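Local coordinates for general Secretion Pathway Protein (PDB 4G54) that probably binds peptidoglycan in the periplasm as part of the EpsAB fusion protein of the type II secretion system, at residues G141-I147 / P240-T244. Sequence-based numbering, arbitrary orientation.
Sequences GMHGEAI and PLAET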
ATOM      1  N   GLY A 141     -25.822  10.838  -6.210  1.00 21.17           N
ATOM      2  CA  GLY A 141     -26.194  12.277  -6.245  1.00 22.12           C
ATOM      3  C   GLY A 141     -25.034  13.187  -6.004  1.00 24.43           C
ATOM      4  O   GLY A 141     -25.066  14.377  -6.350  1.00 25.82           O
ATOM      5  N   MET A 142     -23.985  12.674  -5.407  1.00 21.54           N
ATOM      6  CA  MET A 142     -22.840  13.507  -5.125  1.00 19.72           C
ATOM      7  C   MET A 142     -21.987  13.723  -6.403  1.00 20.79           C
ATOM      8  O   MET A 142     -22.065  12.965  -7.367  1.00 21.46           O
ATOM      9  CB  MET A 142     -21.932  12.912  -4.005  1.00 20.57           C
ATOM     10  CG  MET A 142     -22.669  12.921  -2.665  1.00 19.54           C
ATOM     11  SD  MET A 142     -21.675  12.166  -1.342  1.00 21.81           S
ATOM     12  CE  MET A 142     -20.426  13.417  -1.077  1.00 26.72           C
ATOM     13  N   HIS A 143     -21.161  14.764  -6.399  1.00 24.57           N
ATOM     14  CA  HIS A 143     -20.344  15.084  -7.564  1.00 24.37           C
ATOM     15  C   HIS A 143     -19.050  15.743  -7.190  1.00 24.73           C
ATOM     16  O   HIS A 143     -18.988  16.394  -6.127  1.00 27.84           O
ATOM     17  CB  HIS A 143     -21.127  15.939  -8.567  1.00 25.55           C
ATOM     18  CG  HIS A 143     -21.446  17.291  -8.059  1.00 31.92           C
ATOM     19  ND1 HIS A 143     -22.532  17.535  -7.234  1.00 40.50           N
ATOM     20  CD2 HIS A 143     -20.794  18.465  -8.190  1.00 35.62           C
ATOM     21  CE1 HIS A 143     -22.568  18.827  -6.938  1.00 39.64           C
ATOM     22  NE2 HIS A 143     -21.515  19.405  -7.484  1.00 42.28           N
ATOM     23  N   GLY A 144     -18.022  15.602  -8.016  1.00 23.07           N
ATOM     24  CA  GLY A 144     -16.763  16.272  -7.780  1.00 24.29           C
ATOM     25  C   GLY A 144     -15.578  15.421  -8.105  1.00 23.69           C
ATOM     26  O   GLY A 144     -15.755  14.277  -8.563  1.00 21.12           O
ATOM     27  N   GLU A 145     -14.368  15.934  -7.811  1.00 24.11           N
ATOM     28  CA  GLU A 145     -13.168  15.199  -8.135  1.00 24.85           C
ATOM     29  C   GLU A 145     -13.108  13.849  -7.386  1.00 22.40           C
ATOM     30  O   GLU A 145     -12.536  12.884  -7.910  1.00 21.60           O
ATOM     31  CB  GLU A 145     -11.956  16.007  -7.760  1.00 27.38           C
ATOM     32  CG  GLU A 145     -10.655  15.411  -8.296  1.00 33.81           C
ATOM     33  CD  GLU A 145      -9.380  16.192  -7.857  1.00 45.82           C
ATOM     34  OE1 GLU A 145      -9.472  17.300  -7.236  1.00 47.13           O
ATOM     35  OE2 GLU A 145      -8.275  15.683  -8.175  1.00 49.04           O
ATOM     36  N   ALA A 146     -13.670  13.777  -6.189  1.00 20.04           N
ATOM     37  CA  ALA A 146     -13.691  12.532  -5.463  1.00 18.99           C
ATOM     38  C   ALA A 146     -14.426  11.446  -6.208  1.00 19.83           C
ATOM     39  O   ALA A 146     -14.032  10.246  -6.088  1.00 18.43           O
ATOM     40  CB  ALA A 146     -14.324  12.747  -4.093  1.00 20.06           C
ATOM     41  N   ILE A 147     -15.469  11.833  -6.947  1.00 18.71           N
ATOM     42  CA  ILE A 147     -16.235  10.836  -7.703  1.00 18.35           C
ATOM     43  C   ILE A 147     -15.398  10.372  -8.885  1.00 18.92           C
ATOM     44  O   ILE A 147     -15.371   9.151  -9.174  1.00 17.64           O
ATOM     45  CB  ILE A 147     -17.548  11.418  -8.175  1.00 18.75           C
ATOM     46  CG1 ILE A 147     -18.431  11.898  -7.014  1.00 21.82           C
ATOM     47  CG2 ILE A 147     -18.296  10.352  -8.987  1.00 19.06           C
ATOM     48  CD1 ILE A 147     -18.511  11.003  -5.762  1.00 24.40           C
ATOM     49  N   PRO A 240      -9.340  14.951  -2.674  1.00 23.10           N
ATOM     50  CA  PRO A 240     -10.327  15.417  -3.692  1.00 25.46           C
ATOM     51  C   PRO A 240     -11.670  15.663  -3.050  1.00 27.03           C
ATOM     52  O   PRO A 240     -12.062  14.852  -2.132  1.00 26.59           O
ATOM     53  CB  PRO A 240     -10.396  14.291  -4.708  1.00 26.16           C
ATOM     54  CG  PRO A 240      -9.882  13.057  -3.975  1.00 25.03           C
ATOM     55  CD  PRO A 240      -8.949  13.539  -2.846  1.00 22.71           C
ATOM     56  N   LEU A 241     -12.396  16.691  -3.495  1.00 28.58           N
ATOM     57  CA  LEU A 241     -13.665  16.868  -2.752  1.00 30.13           C
ATOM     58  C   LEU A 241     -14.811  16.280  -3.482  1.00 28.16           C
ATOM     59  O   LEU A 241     -14.748  16.024  -4.674  1.00 25.95           O
ATOM     60  CB  LEU A 241     -13.989  18.301  -2.436  1.00 33.63           C
ATOM     61  CG  LEU A 241     -13.041  18.891  -1.400  1.00 38.73           C
ATOM     62  CD1 LEU A 241     -13.101  20.375  -1.755  1.00 40.82           C
ATOM     63  CD2 LEU A 241     -13.387  18.585   0.071  1.00 42.72           C
ATOM     64  N   ALA A 242     -15.890  16.025  -2.748  1.00 29.27           N
ATOM     65  CA  ALA A 242     -17.161  15.884  -3.362  1.00 29.58           C
ATOM     66  C   ALA A 242     -18.235  16.661  -2.625  1.00 32.50           C
ATOM     67  O   ALA A 242     -18.094  16.997  -1.420  1.00 33.82           O
ATOM     68  CB  ALA A 242     -17.626  14.432  -3.582  1.00 33.23           C
ATOM     69  N   GLU A 243     -19.256  16.986  -3.364  1.00 33.40           N
ATOM     70  CA  GLU A 243     -20.333  17.802  -2.842  1.00 34.97           C
ATOM     71  C   GLU A 243     -21.649  17.132  -3.094  1.00 35.56           C
ATOM     72  O   GLU A 243     -21.805  16.308  -4.015  1.00 31.04           O
ATOM     73  CB  GLU A 243     -20.298  19.231  -3.471  1.00 38.45           C
ATOM     74  CG  GLU A 243     -18.986  20.004  -3.271  1.00 43.31           C
ATOM     75  CD  GLU A 243     -18.989  21.362  -3.975  1.00 55.19           C
ATOM     76  OE1 GLU A 243     -19.651  21.492  -5.052  1.00 56.85           O
ATOM     77  OE2 GLU A 243     -18.319  22.305  -3.467  1.00 58.32           O
ATOM     78  N   THR A 244     -22.654  17.511  -2.320  1.00 38.38           N
ATOM     79  CA  THR A 244     -23.951  16.867  -2.452  1.00 41.85           C
ATOM     80  C   THR A 244     -24.801  17.429  -3.587  1.00 44.10           C
ATOM     81  O   THR A 244     -24.687  18.610  -3.890  1.00 46.79           O
ATOM     82  CB  THR A 244     -24.702  16.961  -1.145  1.00 43.45           C
ATOM     83  OG1 THR A 244     -25.969  16.311  -1.283  1.00 48.10           O
ATOM     84  CG2 THR A 244     -24.894  18.417  -0.789  1.00 46.73           C
TER
HETATM   85  O   HOH W   1     -21.165  22.806  -7.250  1.00 58.24           O
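His143 and Glu243 pair as a single antiparallel, hydrogen-bonded beta bridge: His143 N reaches Glu243 O at 2.9 Å, lying in the plane of that carbonyl, and Glu243 N reaches His143 O at 2.8 Å. Ala146 N in the first turn of helix 145-158 donates nearly straight (168°) to Leu241 O at 2.9 Å, though from above the carbonyl plane. Gly144, at the N-cap, has no side chain, and its CA lies 4.5 Å from Ala242 CA between these bonds. The methyl of Ala242 is met by three apolar groups: Ala146 CB touches Ala242 CB at 3.7 Å, Met142 CE comes to 3.9 Å from it, and Ile147 CD1 adds a looser contact. Met142 gets there because its chain bends at chi3 (72°). At the helix start, the extended Glu145 side chain crosses Pro240 at about a right angle, its CG 3.8 Å from Pro240 CB. The imidazole of His143 and the carboxylate of Glu243 stand nearly perpendicular, 87° apart, and His143 NE2 stays 3.7 Å from Glu243 OE1. A water in the ring plane links them, donating to Glu243 OE1 and bonding weakly to NE2, and Thr244 O lies at the ring edge. Backbone bonds and methyl packing thus join the last modelled residues to the loop and first turn of helix 145-158, within the putative peptidoglycan-binding domain, while water mediates between acid and imidazole.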